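Local atomic coordinates of putative uncharacterized protein (Bacteroides vulgatus, PDB entry 4F7A), a protein that probably binds glycans such as mucin O-glycans at the outer membrane, as a SusD/RagB-family nutrient-binding lipoprotein. Residues A[365-368]-A[369-373]; A[235-238]-A[239-242]; A[333-336]-A[337-341]. All coordinates share one frame; numbering follows the deposited sequence. Where two conformers were deposited one is given.

Contact 1: A[365-368]-A[369-373]; sequences QTSF and SQWGA
S369 lies one turn on from Q365, and its backbone N donates to Q365 O at 3.0 Å. The Q365 side chain bends at chi2 (57°), and this bend brings its amide to the chain that follows the helix, where OE1 bonds to A376 N and NE2 to G374 O. At Q370 the backbone N donates to T366 O over 2.9 Å, while the side chain, extended beyond CG, carries OE1 to a water 2.7 Å away. That water accepts from S367 OG and, weakly, from W371 NE1, so it joins three side chains of the last turn. The indole of W371 has NE2 of Q370 over one face, 3.0 Å above the ring plane and offset toward the rim. S367 OG lies in the indole plane at the ring edge; it is bonded as well to R278 NH1. Here helix 356-371 ends in a Schellman motif: G372 takes positive phi (77°), and the chain turns back so that A373 N donates to F368 O at 2.8 Å, nearly straight at 167°. A373 CB is thereby set against the phenyl group, 4.1 Å from F368 CG, while the ring of Y379 meets that of F368.

Contact 2: A[235-238]-A[239-242]; sequences ESSD and ENIQ
An ST turn overlapping a short 3-10 turn leads the chain into strand 241-243, with S236 and S237 meeting E239 and N240 across the bend. The ST turn rests on one of the two deposited conformers of S236, in which OG accepts from D238 N at 3.3 Å. S236 O takes the backbone N of E239 at 2.9 Å, and S237 O takes that of N240 at 3.1 Å. Both bonds are fairly straight at the hydrogen, but the donors stand above the carbonyl planes, 64° out of plane for N240 N, consistent with the tight 3-10 winding of residues 237-238. N240 folds its amide back over S237: with CG anti to its own carbonyl carbon (chi1 -79°), CG comes to 3.2 Å from S237 O, and OD1 to 3.4 Å from S237 CA. No side-chain hydrogen bond results, since ND2 meets S237 O at a poor angle and OD1 is itself an acceptor. OD1 accepts instead from A334 N at the start of helix 334-346. ND2 reaches S237 OG indirectly, through a water that it holds weakly and that lies 2.8 Å from the hydroxyl. The strand entered here pairs antiparallel with strand 329-332, I241 making backbone bonds to L331 and L332. E239, extended beyond CG, uses OE1 to accept from a second water at 2.7 Å; the same water accepts from E235 N. E239 OE1 also forms a salt bridge with K198, and N189 ND2 bonds to the backbone O atoms of D238 and N240.

Contact 3: A[333-336]-A[337-341]; sequences TAAE and TWFLR
T337 grips T333 O with two donors, its OG1 at 2.9 Å and its backbone N at 3.1 Å, which arrive from opposite faces of the carbonyl plane. OG1 stands beside the backbone N of T337 (chi1 -57°), a setting that turns the hydroxyl back to the preceding turn. A valine here would probably leave T333 O with one donor from this residue instead of two, the hydroxyl bond being lost. T333 is the N-cap of helix 334-346: its OG1 accepts from E336 N at 2.9 Å and 166°. The tight part continues where F339 CD2 lies 3.1 Å from A335 O, with E336 CA at the edge of the ring. Also buried, the E336 and L340 side chains meet obliquely, OE2 to CD1 at 3.7 Å, and the carboxylate is salt-bridged to R206. By contrast, W338 is the one partly exposed residue here; within 337-341 it lies against the buried guanidinium of R341, its CZ3 3.4 Å above that group's centre. R341 NH1 is salt-bridged to E235 and NH2 to E354. Strand 329-332 runs into T333, while helix 193-210 packs on T337 and L340, helix 416-431 on A335 and F339, and helix 356-371 on A334 and W338.

Along the chain the order is contact 2, contact 3, contact 1, and their centres lie only 10 to 12 Å apart on the same side of the chain's centre. Contacts 3 and 1 occupy the start of helix 334-346 and the end of helix 356-371, consecutive helices that pack through T366 CG2, 3.6 Å from A334 CB. Contact 2 enters strand 241-243, whose partner strand precedes contact 3. Bonds joining contacts 2 and 3 include W338 NE1 to E235 O, beside those of N240 and R341. Contacts 1 and 2 meet where Q370 CD lies 3.4 Å from N240 ND2 and S237 OG bonds weakly to T366 O. The three therefore tie a small two-stranded sheet to a helix pair within this largely helical, TPR-like protein.

Contact 1: A[365-368]-A[369-373]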
loop_
_atom_site.group_PDB
_atom_site.type_symbol
_atom_site.label_atom_id
_atom_site.label_comp_id
_atom_site.label_asym_id
_atom_site.label_seq_id
_atom_site.Cartn_x
_atom_site.Cartn_y
_atom_site.Cartn_z
ATOM N N GLN A 365 -0.914 -16.061 11.536
ATOM C CA GLN A 365 -2.017 -16.985 11.521
ATOM C C GLN A 365 -3.196 -16.355 10.761
ATOM O O GLN A 365 -3.898 -17.021 9.990
ATOM C CB GLN A 365 -2.464 -17.375 12.934
ATOM C CG GLN A 365 -3.656 -18.299 12.850
ATOM C CD GLN A 365 -3.324 -19.541 12.022
ATOM O OE1 GLN A 365 -2.395 -20.283 12.432
ATOM N NE2 GLN A 365 -4.055 -19.771 10.837
ATOM N N THR A 366 -3.410 -15.073 11.002
ATOM C CA THR A 366 -4.517 -14.359 10.390
ATOM C C THR A 366 -4.350 -14.293 8.861
ATOM O O THR A 366 -5.326 -14.488 8.110
ATOM C CB THR A 366 -4.687 -12.955 11.033
ATOM O OG1 THR A 366 -5.055 -13.114 12.417
ATOM C CG2 THR A 366 -5.783 -12.136 10.319
ATOM N N SER A 367 -3.127 -14.024 8.407
ATOM C CA SER A 367 -2.814 -14.011 6.992
ATOM C C SER A 367 -3.028 -15.388 6.346
ATOM O O SER A 367 -3.660 -15.507 5.302
ATOM C CB SER A 367 -1.388 -13.530 6.772
ATOM O OG SER A 367 -1.057 -13.589 5.408
ATOM N N PHE A 368 -2.534 -16.440 6.989
ATOM C CA PHE A 368 -2.779 -17.789 6.490
ATOM C C PHE A 368 -4.283 -18.056 6.315
ATOM O O PHE A 368 -4.701 -18.592 5.288
ATOM C CB PHE A 368 -2.234 -18.831 7.462
ATOM C CG PHE A 368 -0.782 -19.188 7.265
ATOM C CD1 PHE A 368 0.181 -18.221 7.000
ATOM C CD2 PHE A 368 -0.372 -20.522 7.396
ATOM C CE1 PHE A 368 1.523 -18.574 6.856
ATOM C CE2 PHE A 368 0.958 -20.873 7.250
ATOM C CZ PHE A 368 1.909 -19.877 7.003
ATOM N N SER A 369 -5.076 -17.691 7.324
ATOM C CA SER A 369 -6.520 -17.877 7.273
ATOM C C SER A 369 -7.193 -17.070 6.151
ATOM O O SER A 369 -8.101 -17.560 5.504
ATOM C CB SER A 369 -7.156 -17.524 8.618
ATOM O OG SER A 369 -6.718 -18.423 9.617
ATOM N N GLN A 370 -6.755 -15.831 5.939
ATOM C CA GLN A 370 -7.272 -14.987 4.852
ATOM C C GLN A 370 -7.211 -15.727 3.514
ATOM O O GLN A 370 -8.126 -15.633 2.711
ATOM C CB GLN A 370 -6.405 -13.737 4.739
ATOM C CG GLN A 370 -6.805 -12.757 3.668
ATOM C CD GLN A 370 -5.867 -11.583 3.546
ATOM O OE1 GLN A 370 -5.237 -11.179 4.517
ATOM N NE2 GLN A 370 -5.759 -11.033 2.349
ATOM N N TRP A 371 -6.091 -16.399 3.276
ATOM C CA TRP A 371 -5.766 -17.005 1.985
ATOM C C TRP A 371 -6.119 -18.475 1.898
ATOM O O TRP A 371 -5.997 -19.063 0.842
ATOM C CB TRP A 371 -4.272 -16.801 1.678
ATOM C CG TRP A 371 -3.935 -15.372 1.450
ATOM C CD1 TRP A 371 -3.245 -14.542 2.284
ATOM C CD2 TRP A 371 -4.325 -14.576 0.328
ATOM N NE1 TRP A 371 -3.177 -13.287 1.751
ATOM C CE2 TRP A 371 -3.830 -13.275 0.549
ATOM C CE3 TRP A 371 -5.059 -14.830 -0.834
ATOM C CZ2 TRP A 371 -4.013 -12.234 -0.365
ATOM C CZ3 TRP A 371 -5.242 -13.787 -1.744
ATOM C CH2 TRP A 371 -4.712 -12.505 -1.493
ATOM N N GLY A 372 -6.555 -19.074 2.997
ATOM C CA GLY A 372 -6.880 -20.513 3.029
ATOM C C GLY A 372 -5.630 -21.388 3.087
ATOM O O GLY A 372 -5.631 -22.527 2.603
ATOM N N ALA A 373 -4.568 -20.872 3.688
ATOM C CA ALA A 373 -3.276 -21.573 3.713
ATOM C C ALA A 373 -3.135 -22.514 4.904
ATOM O O ALA A 373 -2.107 -23.187 5.061
ATOM C CB ALA A 373 -2.125 -20.551 3.687
HETATM O O HOH W 1 -2.622 -11.669 4.245
#

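Contact 2: A[235-238]-A[239-242]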
loop_
_atom_site.group_PDB
_atom_site.type_symbol
_atom_site.label_atom_id
_atom_site.label_comp_id
_atom_site.label_asym_id
_atom_site.label_seq_id
_atom_site.Cartn_x
_atom_site.Cartn_y
_atom_site.Cartn_z
ATOM N N GLU A 235 -9.531 -7.426 13.394
ATOM C CA GLU A 235 -8.836 -8.602 13.933
ATOM C C GLU A 235 -9.091 -9.890 13.157
ATOM O O GLU A 235 -8.294 -10.818 13.245
ATOM C CB GLU A 235 -9.266 -8.812 15.394
ATOM C CG GLU A 235 -8.763 -7.685 16.289
ATOM C CD GLU A 235 -9.120 -7.854 17.753
ATOM O OE1 GLU A 235 -9.772 -8.841 18.104
ATOM O OE2 GLU A 235 -8.734 -6.989 18.562
ATOM N N SER A 236 -10.193 -9.925 12.410
ATOM C CA SER A 236 -10.579 -11.092 11.609
ATOM C C SER A 236 -10.513 -10.770 10.130
ATOM O O SER A 236 -10.964 -9.708 9.713
ATOM C CB SER A 236 -12.023 -11.505 11.938
ATOM O OG SER A 236 -12.480 -12.479 11.010
ATOM N N SER A 237 -10.016 -11.719 9.325
ATOM C CA SER A 237 -9.906 -11.501 7.862
ATOM C C SER A 237 -11.256 -11.287 7.195
ATOM O O SER A 237 -11.341 -10.635 6.159
ATOM C CB SER A 237 -9.166 -12.654 7.189
ATOM O OG SER A 237 -7.835 -12.723 7.690
ATOM N N ASP A 238 -12.322 -11.792 7.822
ATOM C CA ASP A 238 -13.664 -11.589 7.281
ATOM C C ASP A 238 -14.036 -10.103 7.257
ATOM O O ASP A 238 -14.936 -9.715 6.540
ATOM C CB ASP A 238 -14.695 -12.398 8.071
ATOM C CG ASP A 238 -14.521 -13.897 7.900
ATOM O OD1 ASP A 238 -13.998 -14.336 6.853
ATOM O OD2 ASP A 238 -14.900 -14.638 8.826
ATOM N N GLU A 239 -13.310 -9.281 8.012
ATOM C CA GLU A 239 -13.575 -7.833 8.091
ATOM C C GLU A 239 -12.530 -6.983 7.343
ATOM O O GLU A 239 -12.448 -5.769 7.521
ATOM C CB GLU A 239 -13.701 -7.399 9.567
ATOM C CG GLU A 239 -14.869 -8.112 10.277
ATOM C CD GLU A 239 -15.299 -7.477 11.596
ATOM O OE1 GLU A 239 -14.537 -6.712 12.214
ATOM O OE2 GLU A 239 -16.412 -7.796 12.040
ATOM N N ASN A 240 -11.728 -7.623 6.502
ATOM C CA ASN A 240 -10.677 -6.901 5.775
ATOM C C ASN A 240 -11.339 -5.800 4.923
ATOM O O ASN A 240 -12.397 -6.010 4.349
ATOM C CB ASN A 240 -9.920 -7.861 4.845
ATOM C CG ASN A 240 -8.913 -8.705 5.564
ATOM O OD1 ASN A 240 -8.718 -8.555 6.779
ATOM N ND2 ASN A 240 -8.275 -9.628 4.824
ATOM N N ILE A 241 -10.712 -4.632 4.871
ATOM C CA ILE A 241 -11.171 -3.566 3.983
ATOM C C ILE A 241 -10.703 -3.940 2.580
ATOM O O ILE A 241 -9.505 -4.109 2.335
ATOM C CB ILE A 241 -10.607 -2.191 4.378
ATOM C CG1 ILE A 241 -10.896 -1.894 5.872
ATOM C CG2 ILE A 241 -11.158 -1.083 3.448
ATOM C CD1 ILE A 241 -12.383 -2.032 6.339
ATOM N N GLN A 242 -11.665 -4.054 1.671
ATOM C CA GLN A 242 -11.402 -4.483 0.308
ATOM C C GLN A 242 -12.535 -3.994 -0.574
ATOM O O GLN A 242 -13.686 -3.979 -0.160
ATOM C CB GLN A 242 -11.297 -6.001 0.225
ATOM C CG GLN A 242 -12.443 -6.775 0.830
ATOM C CD GLN A 242 -12.144 -8.260 0.888
ATOM O OE1 GLN A 242 -10.998 -8.663 0.881
ATOM N NE2 GLN A 242 -13.179 -9.073 0.946
HETATM O O HOH W 2 -12.311 -7.917 13.092
HETATM O O HOH W 3 -6.052 -10.669 7.116
#

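Contact 3: A[333-336]-A[337-341]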
loop_
_atom_site.group_PDB
_atom_site.type_symbol
_atom_site.label_atom_id
_atom_site.label_comp_id
_atom_site.label_asym_id
_atom_site.label_seq_id
_atom_site.Cartn_x
_atom_site.Cartn_y
_atom_site.Cartn_z
ATOM N N THR A 333 -5.863 -5.097 5.943
ATOM C CA THR A 333 -6.201 -6.414 6.433
ATOM C C THR A 333 -6.072 -6.472 7.942
ATOM O O THR A 333 -5.331 -5.690 8.560
ATOM C CB THR A 333 -5.285 -7.499 5.807
ATOM O OG1 THR A 333 -3.926 -7.288 6.217
ATOM C CG2 THR A 333 -5.389 -7.490 4.251
ATOM N N ALA A 334 -6.797 -7.430 8.512
ATOM C CA ALA A 334 -6.625 -7.863 9.874
ATOM C C ALA A 334 -5.166 -8.275 10.151
ATOM O O ALA A 334 -4.588 -7.918 11.183
ATOM C CB ALA A 334 -7.581 -9.048 10.131
ATOM N N ALA A 335 -4.560 -9.021 9.235
ATOM C CA ALA A 335 -3.178 -9.474 9.431
ATOM C C ALA A 335 -2.255 -8.260 9.600
ATOM O O ALA A 335 -1.493 -8.183 10.568
ATOM C CB ALA A 335 -2.701 -10.381 8.243
ATOM N N GLU A 336 -2.339 -7.307 8.682
ATOM C CA GLU A 336 -1.559 -6.060 8.795
ATOM C C GLU A 336 -1.802 -5.393 10.150
ATOM O O GLU A 336 -0.880 -4.912 10.796
ATOM C CB GLU A 336 -1.913 -5.084 7.657
ATOM C CG GLU A 336 -1.227 -3.731 7.847
ATOM C CD GLU A 336 -1.681 -2.630 6.920
ATOM O OE1 GLU A 336 -2.464 -2.894 5.979
ATOM O OE2 GLU A 336 -1.226 -1.485 7.147
ATOM N N THR A 337 -3.051 -5.351 10.575
ATOM C CA THR A 337 -3.393 -4.695 11.833
ATOM C C THR A 337 -2.682 -5.383 13.031
ATOM O O THR A 337 -2.152 -4.717 13.923
ATOM C CB THR A 337 -4.926 -4.585 12.007
ATOM O OG1 THR A 337 -5.473 -3.880 10.870
ATOM C CG2 THR A 337 -5.282 -3.825 13.297
ATOM N N TRP A 338 -2.634 -6.705 13.024
ATOM C CA TRP A 338 -1.882 -7.442 14.050
ATOM C C TRP A 338 -0.371 -7.120 14.014
ATOM O O TRP A 338 0.269 -7.008 15.064
ATOM C CB TRP A 338 -2.110 -8.944 13.929
ATOM C CG TRP A 338 -3.434 -9.411 14.492
ATOM C CD1 TRP A 338 -4.480 -9.893 13.794
ATOM C CD2 TRP A 338 -3.842 -9.397 15.866
ATOM N NE1 TRP A 338 -5.521 -10.185 14.633
ATOM C CE2 TRP A 338 -5.152 -9.895 15.915
ATOM C CE3 TRP A 338 -3.232 -9.003 17.057
ATOM C CZ2 TRP A 338 -5.860 -10.029 17.116
ATOM C CZ3 TRP A 338 -3.917 -9.161 18.247
ATOM C CH2 TRP A 338 -5.210 -9.670 18.271
ATOM N N PHE A 339 0.198 -6.993 12.823
ATOM C CA PHE A 339 1.626 -6.659 12.704
ATOM C C PHE A 339 1.897 -5.212 13.153
ATOM O O PHE A 339 2.966 -4.907 13.667
ATOM C CB PHE A 339 2.131 -6.897 11.281
ATOM C CG PHE A 339 2.182 -8.347 10.884
ATOM C CD1 PHE A 339 2.950 -9.243 11.602
ATOM C CD2 PHE A 339 1.450 -8.820 9.813
ATOM C CE1 PHE A 339 2.996 -10.590 11.248
ATOM C CE2 PHE A 339 1.507 -10.158 9.431
ATOM C CZ PHE A 339 2.272 -11.045 10.155
ATOM N N LEU A 340 0.931 -4.318 12.944
ATOM C CA LEU A 340 1.035 -2.952 13.457
ATOM C C LEU A 340 1.024 -2.972 14.982
ATOM O O LEU A 340 1.794 -2.264 15.631
ATOM C CB LEU A 340 -0.105 -2.065 12.912
ATOM C CG LEU A 340 -0.005 -1.684 11.438
ATOM C CD1 LEU A 340 -1.352 -1.154 10.853
ATOM C CD2 LEU A 340 1.146 -0.667 11.249
ATOM N N ARG A 341 0.142 -3.776 15.566
ATOM C CA ARG A 341 0.120 -3.951 17.010
ATOM C C ARG A 341 1.417 -4.578 17.522
ATOM O O ARG A 341 1.919 -4.193 18.581
ATOM C CB ARG A 341 -1.069 -4.801 17.428
ATOM C CG ARG A 341 -2.387 -4.089 17.241
ATOM C CD ARG A 341 -3.571 -5.032 17.217
ATOM N NE ARG A 341 -3.949 -5.554 18.518
ATOM C CZ ARG A 341 -5.144 -6.082 18.795
ATOM N NH1 ARG A 341 -6.076 -6.201 17.862
ATOM N NH2 ARG A 341 -5.417 -6.491 20.032
#